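Local coordinates for protein putative mRNA interferase YoeB (Agrobacterium tumefaciens, PDB 6N90) that probably acts as an mRNA-cleaving endonuclease, the toxin half of a YoeB-family type II toxin-antitoxin system, at residues A[3-8]-A[79-84]; A[28-33]-A[58-63]. One frame throughout, in Å; residues are numbered along the deposited sequence.

Contact 1 of 2, residues A[3-8]-A[79-84]; sequences LVWTLS and LEVIQC
Leu-3 meets strand 79-84 through one branch: its CD1 lies 3.9 Å from Val-81 CG2, and the two side chains cross at a slant on the face that helix 21-36 covers. Next along the strand, Val-4 ties the parallel pair together with both of its backbone polar atoms. Its N donates to Leu-79 O at 2.8 Å with an N-H...O angle of 173°, and its O accepts from Val-81 N. Val-4 O also takes a water that donates to Val-81 O as well. On the other face of the sheet Val-4 CB rests 3.9 Å from Glu-80 CG, while the Glu-80 carboxylate goes on to a salt bridge with Arg-69. Trp-5 returns to the first face, side by side with Val-81 and pointing the same way. With CG turned anti to the carbonyl carbon (chi1 -54°), the Trp-5 ring has CZ3 3.9 Å from Val-81 CG1, Val-81 CG2 over one face near the rim, and Cys-84 SG at its edge. Past Trp-5 the first chain turns off the sheet, and Ser-9 OG spans Thr-6 N and Val-81 O. Thr-6, the N-cap of helix 7-19, shares a second water with Ser-8 and Ile-82: it lies 2.7 Å from Thr-6 OG1 and donates to Ile-82 O. A third water also joins Ser-8 OG to Ile-82 O. Ile-82 and Gln-83 form a classic beta bulge facing Val-67 of strand 64-73. The chemistry thus shifts from two nearly straight N-H...O hydrogen bonds beside apolar side chains to water-mediated bonds where the chain leaves the sheet for helix 7-19.

Contact 2 of 2, residues A[28-33]-A[58-63]; sequences NDLIRN and RRITAE
Leu-30 on helix 21-36 packs against strand 56-59 and the corner after it, a helix-on-sheet contact within the alpha+beta fold of this YoeB-family toxin. Its CB points toward the strand, and CG, set anti to the carbonyl carbon (chi1 -73°), divides the side chain between two neighbours. The CD2 branch lies on the aliphatic part of Arg-58, 4.0 Å from both CB and CD, as the two side chains slide past each other in opposite directions. The CD1 branch reaches the corner where the chain turns, meeting Ile-60 CG1 at 3.7 Å and Arg-59 O at the same distance. That carbonyl accepts a hydrogen bond from Lys-26 NZ; Leu-30 CD1 merely packs against it. Arg-58 runs extended from CG to NE beyond Leu-30, and bonds to the carbonyls of Leu-42, Thr-37 and Ala-40 and to the hydroxyl of Tyr-68 fix the position and rotation of its guanidinium. Asn-33 touches the same group from the helix, its CB 4.1 Å from Arg-58 NH1. The Asn-33 amide turns back instead, so that Asp-29 O accepts two bonds from opposite faces of its plane: one from Asn-33 N, the other from Asn-33 ND2 at 2.8 Å.

In the fold
Both contacts are largely buried and reach one mixed sheet, but they lie on opposite sides of the chain's centre, about 13 Å apart between their centres. Contact 1 joins two neighbouring strands and combines backbone bonds with apolar packing; contact 2 sets a helix on a strand and the corner after it through side-chain packing, with the Arg-58 guanidinium bonded by partners beyond the pair. Along the chain, contact 2 is nested within the loop that contact 1 closes. Helix 21-36 links them, since Ile-31 packs on Leu-3 and Trp-5. A second link is Ile-60 CD1, which touches Cys-84 O. The second subunit approaches both: its strand extends the sheet beside 3-5, and its Glu-14 forms a salt bridge with Arg-32.

Contact 1 of 2, residues A[3-8]-A[79-84]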
loop_
_atom_site.group_PDB
_atom_site.type_symbol
_atom_site.label_atom_id
_atom_site.label_comp_id
_atom_site.label_asym_id
_atom_site.label_seq_id
_atom_site.Cartn_x
_atom_site.Cartn_y
_atom_site.Cartn_z
ATOM N N LEU A 3 -4.944 3.536 1.740
ATOM C CA LEU A 3 -4.406 2.280 2.223
ATOM C C LEU A 3 -3.019 2.578 2.777
ATOM O O LEU A 3 -2.159 3.055 2.055
ATOM C CB LEU A 3 -4.352 1.234 1.090
ATOM C CG LEU A 3 -3.695 -0.095 1.420
ATOM C CD1 LEU A 3 -4.437 -0.807 2.498
ATOM C CD2 LEU A 3 -3.697 -0.964 0.150
ATOM N N VAL A 4 -2.817 2.341 4.069
ATOM C CA VAL A 4 -1.557 2.658 4.740
ATOM C C VAL A 4 -0.813 1.414 5.235
ATOM O O VAL A 4 -1.354 0.607 5.975
ATOM C CB VAL A 4 -1.793 3.600 5.949
ATOM C CG1 VAL A 4 -0.461 3.980 6.536
ATOM C CG2 VAL A 4 -2.595 4.818 5.505
ATOM N N TRP A 5 0.430 1.248 4.785
ATOM C CA TRP A 5 1.293 0.183 5.284
ATOM C C TRP A 5 2.386 0.723 6.187
ATOM O O TRP A 5 2.913 1.794 5.964
ATOM C CB TRP A 5 1.993 -0.541 4.140
ATOM C CG TRP A 5 1.088 -1.049 3.094
ATOM C CD1 TRP A 5 0.540 -0.335 2.057
ATOM C CD2 TRP A 5 0.656 -2.399 2.930
ATOM N NE1 TRP A 5 -0.215 -1.170 1.260
ATOM C CE2 TRP A 5 -0.169 -2.439 1.785
ATOM C CE3 TRP A 5 0.863 -3.582 3.650
ATOM C CZ2 TRP A 5 -0.769 -3.619 1.336
ATOM C CZ3 TRP A 5 0.268 -4.750 3.193
ATOM C CH2 TRP A 5 -0.553 -4.754 2.061
ATOM N N THR A 6 2.801 -0.087 7.141
ATOM C CA THR A 6 4.008 0.215 7.900
ATOM C C THR A 6 5.245 -0.351 7.217
ATOM O O THR A 6 5.135 -1.057 6.210
ATOM C CB THR A 6 3.907 -0.349 9.313
ATOM O OG1 THR A 6 3.801 -1.775 9.242
ATOM C CG2 THR A 6 2.665 0.221 9.998
ATOM N N LEU A 7 6.417 -0.035 7.759
ATOM C CA LEU A 7 7.662 -0.632 7.273
ATOM C C LEU A 7 7.551 -2.148 7.302
ATOM O O LEU A 7 7.831 -2.822 6.305
ATOM C CB LEU A 7 8.860 -0.178 8.112
ATOM C CG LEU A 7 9.392 1.236 7.857
ATOM C CD1 LEU A 7 10.558 1.547 8.788
ATOM C CD2 LEU A 7 9.802 1.409 6.391
ATOM N N SER A 8 7.114 -2.692 8.436
ATOM C CA SER A 8 7.094 -4.145 8.575
ATOM C C SER A 8 5.975 -4.827 7.778
ATOM O O SER A 8 6.190 -5.918 7.229
ATOM C CB SER A 8 6.993 -4.545 10.057
ATOM O OG SER A 8 5.781 -4.117 10.625
ATOM N N LEU A 79 -7.422 2.704 5.719
ATOM C CA LEU A 79 -7.230 1.385 6.289
ATOM C C LEU A 79 -5.748 1.252 6.538
ATOM O O LEU A 79 -4.960 1.401 5.613
ATOM C CB LEU A 79 -7.706 0.273 5.346
ATOM C CG LEU A 79 -7.705 -1.126 5.974
ATOM C CD1 LEU A 79 -8.806 -1.975 5.375
ATOM C CD2 LEU A 79 -6.374 -1.804 5.753
ATOM N N GLU A 80 -5.381 0.981 7.786
ATOM C CA GLU A 80 -3.975 0.827 8.158
ATOM C C GLU A 80 -3.699 -0.647 8.318
ATOM O O GLU A 80 -4.331 -1.295 9.154
ATOM C CB GLU A 80 -3.657 1.527 9.484
ATOM C CG GLU A 80 -3.452 3.021 9.457
ATOM C CD GLU A 80 -3.261 3.563 10.867
ATOM O OE1 GLU A 80 -2.144 4.029 11.183
ATOM O OE2 GLU A 80 -4.232 3.515 11.655
ATOM N N VAL A 81 -2.756 -1.184 7.546
ATOM C CA VAL A 81 -2.349 -2.573 7.720
ATOM C C VAL A 81 -1.157 -2.652 8.667
ATOM O O VAL A 81 -0.103 -2.076 8.396
ATOM C CB VAL A 81 -1.967 -3.228 6.388
ATOM C CG1 VAL A 81 -1.561 -4.719 6.606
ATOM C CG2 VAL A 81 -3.099 -3.065 5.391
ATOM N N ILE A 82 -1.336 -3.386 9.758
ATOM C CA ILE A 82 -0.345 -3.521 10.811
ATOM C C ILE A 82 0.488 -4.779 10.612
ATOM O O ILE A 82 1.696 -4.778 10.862
ATOM C CB ILE A 82 -1.030 -3.550 12.200
ATOM C CG1 ILE A 82 -1.985 -2.366 12.323
ATOM C CG2 ILE A 82 -0.005 -3.527 13.320
ATOM C CD1 ILE A 82 -1.336 -1.034 12.047
ATOM N N GLN A 83 -0.158 -5.847 10.153
ATOM C CA GLN A 83 0.529 -7.120 9.914
ATOM C C GLN A 83 -0.160 -7.902 8.789
ATOM O O GLN A 83 -1.369 -7.806 8.637
ATOM C CB GLN A 83 0.572 -7.926 11.236
ATOM C CG GLN A 83 0.376 -9.429 11.153
ATOM C CD GLN A 83 0.258 -10.066 12.540
ATOM O OE1 GLN A 83 0.427 -9.398 13.572
ATOM N NE2 GLN A 83 -0.050 -11.353 12.567
ATOM N N CYS A 84 0.585 -8.671 7.996
ATOM C CA CYS A 84 -0.040 -9.573 7.032
ATOM C C CYS A 84 0.755 -10.888 6.950
ATOM O O CYS A 84 0.945 -11.480 5.876
ATOM C CB CYS A 84 -0.162 -8.906 5.645
ATOM S SG CYS A 84 1.414 -8.576 4.838
HETATM O O HOH W 1 -0.175 0.987 8.488
HETATM O O HOH W 2 3.362 -2.773 11.662
HETATM O O HOH W 3 4.020 -6.068 10.500
#

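Contact 2 of 2, residues A[28-33]-A[58-63]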
loop_
_atom_site.group_PDB
_atom_site.type_symbol
_atom_site.label_atom_id
_atom_site.label_comp_id
_atom_site.label_asym_id
_atom_site.label_seq_id
_atom_site.Cartn_x
_atom_site.Cartn_y
_atom_site.Cartn_z
ATOM N N ASN A 28 -4.944 -9.116 -0.892
ATOM C CA ASN A 28 -5.650 -8.115 -1.678
ATOM C C ASN A 28 -7.161 -8.226 -1.544
ATOM O O ASN A 28 -7.853 -7.208 -1.560
ATOM C CB ASN A 28 -5.235 -8.227 -3.155
ATOM C CG ASN A 28 -3.820 -7.738 -3.385
ATOM O OD1 ASN A 28 -3.145 -7.309 -2.455
ATOM N ND2 ASN A 28 -3.344 -7.838 -4.623
ATOM N N ASP A 29 -7.669 -9.454 -1.416
ATOM C CA ASP A 29 -9.107 -9.705 -1.242
ATOM C C ASP A 29 -9.544 -9.215 0.138
ATOM O O ASP A 29 -10.622 -8.651 0.309
ATOM C CB ASP A 29 -9.409 -11.213 -1.424
ATOM C CG ASP A 29 -10.771 -11.485 -2.083
ATOM O OD1 ASP A 29 -11.505 -10.521 -2.383
ATOM O OD2 ASP A 29 -11.131 -12.671 -2.280
ATOM N N LEU A 30 -8.693 -9.428 1.134
ATOM C CA LEU A 30 -9.023 -8.997 2.481
ATOM C C LEU A 30 -9.075 -7.467 2.518
ATOM O O LEU A 30 -9.961 -6.863 3.132
ATOM C CB LEU A 30 -7.989 -9.564 3.471
ATOM C CG LEU A 30 -8.094 -11.071 3.762
ATOM C CD1 LEU A 30 -6.925 -11.563 4.625
ATOM C CD2 LEU A 30 -9.418 -11.440 4.404
ATOM N N ILE A 31 -8.120 -6.839 1.835
ATOM C CA ILE A 31 -8.084 -5.377 1.735
ATOM C C ILE A 31 -9.361 -4.823 1.078
ATOM O O ILE A 31 -10.057 -3.940 1.656
ATOM C CB ILE A 31 -6.833 -4.918 0.948
ATOM C CG1 ILE A 31 -5.570 -5.206 1.756
ATOM C CG2 ILE A 31 -6.912 -3.413 0.567
ATOM C CD1 ILE A 31 -4.287 -4.920 1.046
ATOM N N ARG A 32 -9.667 -5.345 -0.111
ATOM C CA ARG A 32 -10.865 -4.965 -0.856
ATOM C C ARG A 32 -12.098 -5.080 0.053
ATOM O O ARG A 32 -12.924 -4.168 0.122
ATOM C CB ARG A 32 -11.020 -5.852 -2.103
ATOM C CG ARG A 32 -11.977 -5.330 -3.182
ATOM C CD ARG A 32 -11.893 -6.255 -4.438
ATOM N NE ARG A 32 -10.493 -6.489 -4.815
ATOM C CZ ARG A 32 -9.909 -7.684 -4.933
ATOM N NH1 ARG A 32 -10.599 -8.803 -4.735
ATOM N NH2 ARG A 32 -8.630 -7.780 -5.288
ATOM N N ASN A 33 -12.186 -6.185 0.793
ATOM C CA ASN A 33 -13.372 -6.456 1.607
ATOM C C ASN A 33 -13.442 -5.534 2.825
ATOM O O ASN A 33 -14.509 -4.993 3.145
ATOM C CB ASN A 33 -13.395 -7.924 2.049
ATOM C CG ASN A 33 -14.077 -8.846 1.034
ATOM O OD1 ASN A 33 -15.246 -9.201 1.198
ATOM N ND2 ASN A 33 -13.344 -9.249 -0.009
ATOM N N ARG A 58 -8.244 -10.553 10.497
ATOM C CA ARG A 58 -8.872 -11.554 9.653
ATOM C C ARG A 58 -7.858 -12.644 9.291
ATOM O O ARG A 58 -6.644 -12.407 9.268
ATOM C CB ARG A 58 -9.430 -10.923 8.377
ATOM C CG ARG A 58 -10.529 -9.919 8.598
ATOM C CD ARG A 58 -10.782 -9.114 7.303
ATOM N NE ARG A 58 -11.722 -8.024 7.518
ATOM C CZ ARG A 58 -12.892 -7.920 6.898
ATOM N NH1 ARG A 58 -13.260 -8.843 5.995
ATOM N NH2 ARG A 58 -13.672 -6.874 7.153
ATOM N N ARG A 59 -8.371 -13.832 9.009
ATOM C CA ARG A 59 -7.540 -14.950 8.589
ATOM C C ARG A 59 -7.095 -14.845 7.137
ATOM O O ARG A 59 -7.910 -14.719 6.232
ATOM C CB ARG A 59 -8.299 -16.266 8.776
ATOM C CG ARG A 59 -8.444 -16.700 10.212
ATOM C CD ARG A 59 -7.898 -18.101 10.407
ATOM N NE ARG A 59 -8.622 -19.101 9.628
ATOM C CZ ARG A 59 -8.609 -20.399 9.910
ATOM N NH1 ARG A 59 -7.917 -20.837 10.957
ATOM N NH2 ARG A 59 -9.290 -21.255 9.156
ATOM N N ILE A 60 -5.793 -14.931 6.906
ATOM C CA ILE A 60 -5.295 -15.202 5.571
ATOM C C ILE A 60 -5.269 -16.719 5.420
ATOM O O ILE A 60 -5.865 -17.278 4.503
ATOM C CB ILE A 60 -3.898 -14.610 5.352
ATOM C CG1 ILE A 60 -3.850 -13.153 5.808
ATOM C CG2 ILE A 60 -3.445 -14.733 3.890
ATOM C CD1 ILE A 60 -2.398 -12.596 5.766
ATOM N N THR A 61 -4.517 -17.365 6.308
ATOM C CA THR A 61 -4.587 -18.814 6.518
ATOM C C THR A 61 -4.631 -19.065 8.017
ATOM O O THR A 61 -4.661 -18.117 8.790
ATOM C CB THR A 61 -3.391 -19.550 5.911
ATOM O OG1 THR A 61 -2.182 -19.143 6.575
ATOM C CG2 THR A 61 -3.283 -19.244 4.443
ATOM N N ALA A 62 -4.613 -20.330 8.437
ATOM C CA ALA A 62 -4.653 -20.629 9.867
ATOM C C ALA A 62 -3.428 -20.044 10.573
ATOM O O ALA A 62 -3.514 -19.599 11.723
ATOM C CB ALA A 62 -4.742 -22.124 10.099
ATOM N N GLU A 63 -2.296 -20.017 9.870
ATOM C CA GLU A 63 -1.037 -19.577 10.469
ATOM C C GLU A 63 -0.710 -18.101 10.231
ATOM O O GLU A 63 0.258 -17.587 10.792
ATOM C CB GLU A 63 0.123 -20.433 9.953
ATOM C CG GLU A 63 0.167 -21.857 10.515
ATOM C CD GLU A 63 0.062 -21.916 12.036
ATOM O OE1 GLU A 63 0.675 -21.064 12.724
ATOM O OE2 GLU A 63 -0.625 -22.831 12.546
#